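Local coordinates for phosphopantothenoylcysteine decarboxylase (Cryptococcus neoformans, PDB 6EOA), which probably catalyses the decarboxylation of phosphopantothenoylcysteine in coenzyme A biosynthesis, and binds flavin mononucleotide between the subunits of a homotrimer, at residues E120-L123 and H124-L127; A137-S140 and A141-A145; T157-L160 and R161-P165; R223-V226 and S227-G231. One frame throughout, in Å; residues are numbered along the deposited sequence.

Contact 1 of 4, residues E120-L123 and H124-L127. With FMN (flavin mononucleotide), chain B.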
# COMPACT_ATOMS: atom_id res chain seq x y z
N GLU A 120 8.61 -0.88 25.78
CA GLU A 120 9.44 0.15 25.16
C GLU A 120 8.56 1.18 24.45
O GLU A 120 7.46 0.86 24.02
CB GLU A 120 10.44 -0.48 24.19
CG GLU A 120 11.06 -1.77 24.69
CD GLU A 120 12.32 -2.15 23.93
OE1 GLU A 120 12.60 -1.52 22.89
OE2 GLU A 120 13.03 -3.07 24.38
N PRO A 121 9.05 2.43 24.33
CA PRO A 121 8.26 3.46 23.65
C PRO A 121 8.13 3.21 22.15
O PRO A 121 9.06 2.71 21.52
CB PRO A 121 9.04 4.74 23.93
CG PRO A 121 10.44 4.29 24.14
CD PRO A 121 10.32 2.96 24.84
N ILE A 122 6.98 3.56 21.59
CA ILE A 122 6.74 3.44 20.16
C ILE A 122 7.03 4.79 19.51
O ILE A 122 6.51 5.81 19.95
CB ILE A 122 5.30 3.02 19.86
CG1 ILE A 122 4.95 1.75 20.63
CG2 ILE A 122 5.10 2.82 18.36
CD1 ILE A 122 3.47 1.41 20.63
N LEU A 123 7.84 4.78 18.46
CA LEU A 123 8.37 6.03 17.89
C LEU A 123 7.28 7.00 17.43
O LEU A 123 7.33 8.18 17.78
CB LEU A 123 9.31 5.73 16.73
CG LEU A 123 9.95 6.96 16.07
CD1 LEU A 123 10.69 7.80 17.11
CD2 LEU A 123 10.88 6.55 14.94
N HIS A 124 6.30 6.52 16.66
CA HIS A 124 5.29 7.43 16.12
C HIS A 124 4.38 7.97 17.22
O HIS A 124 3.74 9.01 17.05
CB HIS A 124 4.47 6.75 15.01
CG HIS A 124 3.56 5.66 15.50
ND1 HIS A 124 3.87 4.32 15.35
CD2 HIS A 124 2.35 5.70 16.09
CE1 HIS A 124 2.89 3.59 15.85
NE2 HIS A 124 1.96 4.40 16.31
N ILE A 125 4.34 7.28 18.36
CA ILE A 125 3.63 7.78 19.53
C ILE A 125 4.44 8.89 20.19
O ILE A 125 3.90 9.94 20.54
CB ILE A 125 3.34 6.66 20.55
CG1 ILE A 125 2.40 5.61 19.95
CG2 ILE A 125 2.74 7.23 21.83
CD1 ILE A 125 1.09 6.18 19.43
N GLU A 126 5.74 8.65 20.36
CA GLU A 126 6.63 9.65 20.94
C GLU A 126 6.64 10.94 20.12
O GLU A 126 6.68 12.04 20.67
CB GLU A 126 8.05 9.10 21.05
CG GLU A 126 8.17 7.81 21.85
CD GLU A 126 7.78 7.98 23.31
OE1 GLU A 126 8.69 8.14 24.15
OE2 GLU A 126 6.57 7.95 23.61
N LEU A 127 6.61 10.79 18.80
CA LEU A 127 6.63 11.94 17.90
C LEU A 127 5.32 12.72 17.95
O LEU A 127 5.32 13.95 17.86
CB LEU A 127 6.93 11.50 16.46
CG LEU A 127 8.39 11.19 16.15
CD1 LEU A 127 8.52 10.45 14.83
CD2 LEU A 127 9.21 12.48 16.11
N1 FMN B . -1.09 -0.12 14.85
C2 FMN B . -2.34 -0.39 15.35
O2 FMN B . -3.34 -0.21 14.64
N3 FMN B . -2.48 -0.87 16.64
C4 FMN B . -1.37 -1.08 17.44
O4 FMN B . -1.51 -1.51 18.58
C4A FMN B . -0.10 -0.80 16.93
N5 FMN B . 1.02 -1.00 17.71
C5A FMN B . 2.28 -0.73 17.20
C6 FMN B . 3.41 -0.94 17.98
C7 FMN B . 4.68 -0.66 17.47
C7M FMN B . 5.90 -0.88 18.32
C8 FMN B . 4.80 -0.18 16.17
C8M FMN B . 6.16 0.13 15.60
C9 FMN B . 3.67 0.03 15.39
C9A FMN B . 2.41 -0.25 15.90
N10 FMN B . 1.29 -0.05 15.12
C10 FMN B . 0.03 -0.32 15.63
C1' FMN B . 1.42 0.47 13.72
C2' FMN B . 1.41 -0.69 12.73
O2' FMN B . 2.25 -1.74 13.18
C3' FMN B . 1.87 -0.21 11.36
O3' FMN B . 0.88 0.66 10.85
C4' FMN B . 2.07 -1.40 10.42
O4' FMN B . 2.77 -0.99 9.27
C5' FMN B . 0.72 -1.98 10.03
O5' FMN B . 0.91 -3.21 9.36
P FMN B . -0.30 -4.27 9.27
O1P FMN B . -1.30 -3.79 8.24
O2P FMN B . -1.00 -4.45 10.60
O3P FMN B . 0.28 -5.60 8.84
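I122 and H124 lie side by side and point the same way where a loop becomes helix 123-130; the N-cap I122 and H124 of the first turn both reach the flavin. CB of I122 rests 3.9 Å from CG1 of I125. From there the branches part: CG2, anti to the backbone N, meets the imidazole obliquely, 3.4 Å from CE1 of H124, while CG1 leads toward the cofactor and approaches the methyl carbon C7M of FMN. The tip ends the run with CD1 of I122 at 3.5 Å from C6 of FMN, on the dimethylbenzene end of the isoalloxazine. The carbonyl of I122 closes the first turn by accepting E126 N at 3.0 Å, 163° at the hydrogen; its second bond, from I125 N, is weak. E126, bent at chi2 (-63°), folds back over this turn until its OE1 is 3.4 Å from CB of P121; its OE2 is salt-bridged to R129. On another face the side chain of L123 crosses that of L127, and L155 backs both L123 and H124. M179 of the second subunit packs on H124; this FMN is also bonded by C152 O of the same chain and by S140 and T70 of the second subunit. The imidazole turns its edge to the flavin, CE1 of H124 lying 3.7 Å from C9 of FMN, which is near the imidazole plane.

Contact 2 of 4, residues A137-S140 and A141-A145. With FMN (flavin mononucleotide), chain C.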
# COMPACT_ATOMS: atom_id res chain seq x y z
N ALA A 137 5.84 18.45 3.86
CA ALA A 137 6.44 19.24 2.80
C ALA A 137 7.72 18.57 2.29
O ALA A 137 8.74 18.59 2.97
CB ALA A 137 6.73 20.65 3.28
N PRO A 138 7.66 17.99 1.08
CA PRO A 138 6.49 17.98 0.21
C PRO A 138 5.54 16.82 0.50
O PRO A 138 5.94 15.83 1.11
CB PRO A 138 7.11 17.82 -1.18
CG PRO A 138 8.31 16.97 -0.92
CD PRO A 138 8.83 17.36 0.45
N CYS A 139 4.29 16.95 0.07
CA CYS A 139 3.36 15.83 0.11
C CYS A 139 3.12 15.31 -1.30
O CYS A 139 2.55 16.01 -2.14
CB CYS A 139 2.03 16.24 0.74
SG CYS A 139 0.84 14.88 0.88
N SER A 140 3.57 14.09 -1.56
CA SER A 140 3.37 13.48 -2.87
C SER A 140 1.91 13.12 -3.07
O SER A 140 1.11 13.19 -2.14
CB SER A 140 4.25 12.24 -3.03
OG SER A 140 3.90 11.26 -2.07
N ALA A 141 1.55 12.74 -4.30
CA ALA A 141 0.20 12.27 -4.59
C ALA A 141 -0.07 10.97 -3.85
O ALA A 141 -1.18 10.74 -3.37
CB ALA A 141 0.01 12.09 -6.09
N ASP A 142 0.95 10.12 -3.76
CA ASP A 142 0.83 8.84 -3.07
C ASP A 142 0.53 9.03 -1.58
O ASP A 142 -0.37 8.39 -1.04
CB ASP A 142 2.11 8.02 -3.23
CG ASP A 142 1.98 6.60 -2.69
OD1 ASP A 142 1.03 5.89 -3.10
OD2 ASP A 142 2.81 6.20 -1.85
N LEU A 143 1.28 9.91 -0.93
CA LEU A 143 1.09 10.13 0.49
C LEU A 143 -0.28 10.76 0.74
O LEU A 143 -0.96 10.42 1.70
CB LEU A 143 2.20 11.01 1.06
CG LEU A 143 2.10 11.35 2.55
CD1 LEU A 143 1.97 10.08 3.38
CD2 LEU A 143 3.31 12.16 2.98
N LEU A 144 -0.67 11.68 -0.15
CA LEU A 144 -1.99 12.29 -0.08
C LEU A 144 -3.08 11.23 -0.18
O LEU A 144 -4.04 11.23 0.60
CB LEU A 144 -2.16 13.33 -1.19
CG LEU A 144 -3.57 13.90 -1.32
CD1 LEU A 144 -3.99 14.62 -0.04
CD2 LEU A 144 -3.68 14.84 -2.52
N ALA A 145 -2.93 10.32 -1.13
CA ALA A 145 -3.87 9.22 -1.32
C ALA A 145 -3.89 8.29 -0.10
O ALA A 145 -4.95 7.86 0.34
CB ALA A 145 -3.53 8.44 -2.58
N1 FMN C . 5.41 11.99 -6.97
C2 FMN C . 4.81 13.19 -6.65
O2 FMN C . 3.67 13.19 -6.18
N3 FMN C . 5.48 14.38 -6.85
C4 FMN C . 6.76 14.38 -7.38
O4 FMN C . 7.35 15.45 -7.56
C4A FMN C . 7.37 13.17 -7.71
N5 FMN C . 8.65 13.16 -8.24
C5A FMN C . 9.25 11.95 -8.56
C6 FMN C . 10.54 11.93 -9.09
C7 FMN C . 11.15 10.72 -9.41
C7M FMN C . 12.53 10.70 -9.98
C8 FMN C . 10.46 9.53 -9.19
C8M FMN C . 11.09 8.21 -9.53
C9 FMN C . 9.18 9.55 -8.66
C9A FMN C . 8.57 10.76 -8.35
N10 FMN C . 7.29 10.78 -7.81
C10 FMN C . 6.69 11.98 -7.50
C1' FMN C . 6.55 9.49 -7.59
C2' FMN C . 6.71 9.05 -6.14
O2' FMN C . 8.06 9.17 -5.72
C3' FMN C . 6.25 7.61 -5.97
O3' FMN C . 4.85 7.58 -6.17
C4' FMN C . 6.60 7.08 -4.59
O4' FMN C . 6.45 5.68 -4.54
C5' FMN C . 5.71 7.73 -3.54
O5' FMN C . 6.20 7.43 -2.25
P FMN C . 5.78 8.36 -0.99
O1P FMN C . 4.35 8.04 -0.61
O2P FMN C . 5.89 9.83 -1.32
O3P FMN C . 6.71 8.03 0.15
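S140 is the N-cap of helix 141-149 and bonds forward to L143, at the point where strand 133-139 of the parallel sheet ends and the chain turns into the FMN pocket. Its OG sits between the backbone N and the carbonyl carbon (chi1 62°), a setting that lets one hydroxyl serve two partners. It accepts from L143 N at 3.2 Å, with a fairly straight 163° at the hydrogen, and donates to the phosphate through a 2.6 Å bond from OG to O2P of FMN. The cap and the cofactor grip are therefore the same atom, and the phosphate lies near the start of the helix, where the helix dipole would probably favour a negative charge. The backbone joins in: S140 O receives L144 N, and the next peptide, A141 N, donates to the pyrimidine carbonyl O2 of FMN at 2.9 Å. Two consecutive residues thus hold the phosphate and the pyrimidine edge of one cofactor. OD2 of D142 stands 2.7 Å from O1P of FMN; OD2 is salt-bridged to K146, and OD1 accepts from C152 N of the third subunit. Before the cap, a cis peptide introduces P138, and S42 OG bonds both P138 O and S140 N, steadying the corner from the neighbouring strand's end. Away from the flavin, the sulfur of C139 packs against the first turn, SG lying 4.0 Å from CB of L144 and 4.1 Å from CG of L143.

Contact 3 of 4, residues T157-L160 and R161-P165. With FMN (flavin mononucleotide), chain B.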
# COMPACT_ATOMS: atom_id res chain seq x y z
N THR A 157 2.82 7.82 8.13
CA THR A 157 1.37 7.69 8.11
C THR A 157 0.83 7.18 9.45
O THR A 157 -0.31 7.48 9.82
CB THR A 157 0.92 6.75 6.99
OG1 THR A 157 1.66 5.53 7.07
CG2 THR A 157 1.16 7.39 5.63
N SER A 158 1.63 6.40 10.17
CA SER A 158 1.26 6.00 11.53
C SER A 158 1.22 7.22 12.44
O SER A 158 0.34 7.33 13.30
CB SER A 158 2.24 4.95 12.07
OG SER A 158 1.96 3.67 11.53
N LEU A 159 2.18 8.12 12.26
CA LEU A 159 2.23 9.36 13.04
C LEU A 159 0.98 10.21 12.80
O LEU A 159 0.34 10.66 13.75
CB LEU A 159 3.49 10.16 12.70
CG LEU A 159 3.53 11.59 13.24
CD1 LEU A 159 3.34 11.61 14.75
CD2 LEU A 159 4.83 12.28 12.85
N LEU A 160 0.66 10.44 11.53
CA LEU A 160 -0.51 11.24 11.18
C LEU A 160 -1.81 10.61 11.68
O LEU A 160 -2.69 11.31 12.18
CB LEU A 160 -0.57 11.44 9.66
CG LEU A 160 0.43 12.44 9.09
CD1 LEU A 160 0.65 12.21 7.61
CD2 LEU A 160 -0.03 13.86 9.35
N ARG A 161 -1.91 9.29 11.56
CA ARG A 161 -3.10 8.56 11.99
C ARG A 161 -3.27 8.61 13.50
O ARG A 161 -4.38 8.58 14.01
CB ARG A 161 -3.03 7.11 11.52
CG ARG A 161 -4.33 6.33 11.69
CD ARG A 161 -5.40 6.80 10.70
NE ARG A 161 -6.12 5.68 10.10
CZ ARG A 161 -7.09 5.00 10.71
NH1 ARG A 161 -7.45 5.33 11.94
NH2 ARG A 161 -7.69 4.00 10.08
N ALA A 162 -2.15 8.71 14.22
CA ALA A 162 -2.17 8.66 15.68
C ALA A 162 -2.34 10.03 16.32
O ALA A 162 -2.55 10.12 17.53
CB ALA A 162 -0.90 8.00 16.20
N LEU A 163 -2.26 11.09 15.53
CA LEU A 163 -2.34 12.45 16.06
C LEU A 163 -3.63 12.72 16.83
O LEU A 163 -4.66 12.09 16.58
CB LEU A 163 -2.23 13.48 14.94
CG LEU A 163 -0.84 13.74 14.35
CD1 LEU A 163 -0.93 14.86 13.34
CD2 LEU A 163 0.15 14.08 15.44
N GLY A 164 -3.56 13.64 17.78
CA GLY A 164 -4.75 14.16 18.43
C GLY A 164 -5.14 15.46 17.75
O GLY A 164 -4.31 16.10 17.11
N PRO A 165 -6.42 15.86 17.89
CA PRO A 165 -6.91 17.09 17.24
C PRO A 165 -6.23 18.33 17.81
O PRO A 165 -6.38 19.43 17.27
CB PRO A 165 -8.40 17.09 17.56
CG PRO A 165 -8.52 16.28 18.81
CD PRO A 165 -7.45 15.22 18.72
N1 FMN B . -1.09 -0.12 14.85
C2 FMN B . -2.34 -0.39 15.35
O2 FMN B . -3.34 -0.21 14.64
N3 FMN B . -2.48 -0.87 16.64
C4 FMN B . -1.37 -1.08 17.44
O4 FMN B . -1.51 -1.51 18.58
C4A FMN B . -0.10 -0.80 16.93
N5 FMN B . 1.02 -1.00 17.71
C5A FMN B . 2.28 -0.73 17.20
C6 FMN B . 3.41 -0.94 17.98
C7 FMN B . 4.68 -0.66 17.47
C7M FMN B . 5.90 -0.88 18.32
C8 FMN B . 4.80 -0.18 16.17
C8M FMN B . 6.16 0.13 15.60
C9 FMN B . 3.67 0.03 15.39
C9A FMN B . 2.41 -0.25 15.90
N10 FMN B . 1.29 -0.05 15.12
C10 FMN B . 0.03 -0.32 15.63
C1' FMN B . 1.42 0.47 13.72
C2' FMN B . 1.41 -0.69 12.73
O2' FMN B . 2.25 -1.74 13.18
C3' FMN B . 1.87 -0.21 11.36
O3' FMN B . 0.88 0.66 10.85
C4' FMN B . 2.07 -1.40 10.42
O4' FMN B . 2.77 -0.99 9.27
C5' FMN B . 0.72 -1.98 10.03
O5' FMN B . 0.91 -3.21 9.36
P FMN B . -0.30 -4.27 9.27
O1P FMN B . -1.30 -3.79 8.24
O2P FMN B . -1.00 -4.45 10.60
O3P FMN B . 0.28 -5.60 8.84
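L163 closes the last turn of helix 155-162 by meeting L159 and L160, and the helix shows two characters along this length. Its earlier part is tight: R161 N bonds to T157 O at 3.0 Å, and the methyl of A162 presses on the preceding turn, CB lying 3.2 Å from S158 O. Toward the end the pattern slackens. A162 N divides its hydrogen between S158 O and, weakly, L159 O, at 131° to each, and L163 N reaches L160 O only through a weak 3.4 Å bond. Beyond it the chain leaves the helix through G164 to the exposed P165. The leucine contacts here are apolar and longer: CD2 of L163 crosses CD1 of L159 at 4.1 Å, and its other methyl faces L160. V134 and V169, on two strands of the sheet, pack against L160 and L163. The opposite chemistry marks the polar flank. S158 OG, placed beside the backbone N by chi1 of -78°, bonds to C152 O and lies 3.3 Å from O3' of FMN. R161, bent at chi2 and chi3, sends NE to G150 O and NH1 to T185 OG1 of the second subunit. The helix therefore turns its leucines to the strands and to helix 123-130, while S158 lies near the ribityl chain and the guanidinium reaches the second subunit, consistent with one short helix serving both fold and trimer.

Contact 4 of 4, residues R223-V226 and S227-G231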
# COMPACT_ATOMS: atom_id res chain seq x y z
N ARG A 223 10.71 28.82 1.50
CA ARG A 223 10.82 30.00 2.35
C ARG A 223 9.44 30.43 2.82
O ARG A 223 9.27 30.90 3.95
CB ARG A 223 11.51 31.15 1.61
CG ARG A 223 12.94 30.83 1.22
CD ARG A 223 13.51 31.88 0.28
NE ARG A 223 14.52 31.31 -0.60
CZ ARG A 223 14.26 30.86 -1.83
NH1 ARG A 223 13.03 30.93 -2.32
NH2 ARG A 223 15.24 30.35 -2.57
N ASP A 224 8.44 30.26 1.96
CA ASP A 224 7.07 30.56 2.34
C ASP A 224 6.60 29.56 3.39
O ASP A 224 5.93 29.94 4.35
CB ASP A 224 6.15 30.54 1.12
CG ASP A 224 6.47 31.66 0.14
OD1 ASP A 224 7.02 32.69 0.58
OD2 ASP A 224 6.18 31.50 -1.06
N ILE A 225 6.98 28.30 3.22
CA ILE A 225 6.68 27.26 4.20
C ILE A 225 7.20 27.62 5.58
O ILE A 225 6.48 27.50 6.57
CB ILE A 225 7.30 25.90 3.80
CG1 ILE A 225 6.92 25.53 2.37
CG2 ILE A 225 6.86 24.81 4.78
CD1 ILE A 225 5.46 25.27 2.22
N VAL A 226 8.45 28.06 5.64
CA VAL A 226 9.09 28.40 6.90
C VAL A 226 8.37 29.55 7.60
O VAL A 226 8.14 29.50 8.80
CB VAL A 226 10.58 28.78 6.70
CG1 VAL A 226 11.18 29.32 7.99
CG2 VAL A 226 11.37 27.58 6.21
N SER A 227 7.99 30.57 6.83
CA SER A 227 7.32 31.73 7.41
C SER A 227 5.88 31.39 7.80
O SER A 227 5.33 31.99 8.72
CB SER A 227 7.34 32.92 6.44
OG SER A 227 6.31 32.83 5.48
N LEU A 228 5.28 30.42 7.11
CA LEU A 228 3.99 29.90 7.55
C LEU A 228 4.17 29.25 8.91
O LEU A 228 3.36 29.46 9.82
CB LEU A 228 3.42 28.89 6.55
CG LEU A 228 3.01 29.37 5.16
CD1 LEU A 228 2.21 28.28 4.43
CD2 LEU A 228 2.22 30.67 5.22
N ILE A 229 5.24 28.47 9.04
CA ILE A 229 5.57 27.79 10.29
C ILE A 229 5.82 28.79 11.43
O ILE A 229 5.32 28.61 12.54
CB ILE A 229 6.80 26.89 10.11
CG1 ILE A 229 6.45 25.68 9.25
CG2 ILE A 229 7.35 26.45 11.46
CD1 ILE A 229 7.61 24.74 9.01
N GLU A 230 6.58 29.84 11.15
CA GLU A 230 6.87 30.86 12.15
C GLU A 230 5.61 31.61 12.57
O GLU A 230 5.52 32.11 13.69
CB GLU A 230 7.92 31.84 11.63
CG GLU A 230 9.28 31.70 12.30
CD GLU A 230 10.43 31.72 11.31
OE1 GLU A 230 10.22 32.17 10.17
OE2 GLU A 230 11.54 31.28 11.68
N GLY A 231 4.64 31.68 11.67
CA GLY A 231 3.35 32.28 11.97
C GLY A 231 2.57 31.46 12.98
O GLY A 231 1.79 32.00 13.77
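V226 and E230 run side by side, four residues apart on helix 222-237, with CG1 of V226 at 3.7 Å from OE1 of E230. Beneath them the i to i+4 backbone bonds are regular, and E230 N reaches V226 O at 2.8 Å. A second polar contact adds to this pattern: S227 turns its hydroxyl back (chi1 82°) so that OG donates to D224 O at 3.1 Å. That carbonyl also receives L228 N at 2.9 Å, so two bonds grip it, and CG of L228 packs close by. On the inward side the touch is purely aliphatic, CG2 of I225 meeting CD1 of I229 at 4.3 Å. The next shell fixes the ends of the charged chains. E230 is held by S60 OG, which bonds to OE2, and R223 is drawn to D221 in a salt bridge. D224 and S227 belong to the exposed side, whereas I225, V226 and I229 are buried. I225 and I229 both rest on V135 of strand 133-139, while V226 touches A56 and I229 touches L57, so this amphipathic helix packs against the central sheet and alongside helix 50-59.

In the fold
The four contacts follow one another along the chain without overlap, and all belong to one parallel-sheet domain. Contacts 1 and 3, with centres about 12 Å apart, pack helix 123-130 against helix 155-162, and together approach one FMN shared with the second subunit. Contact 2 serves a different FMN, bound with the third subunit, yet it touches contact 3 where L143 meets T157. Each chain thus contributes to two flavin sites by two separate faces, which fits a cofactor held between subunits of a trimer. Contact 4, on helix 222-237, lies about 27 Å from contact 1 and 19 Å from contact 2 between centres, about 4 Å from the latter at nearest atoms, with no other chain of the assembly touching it.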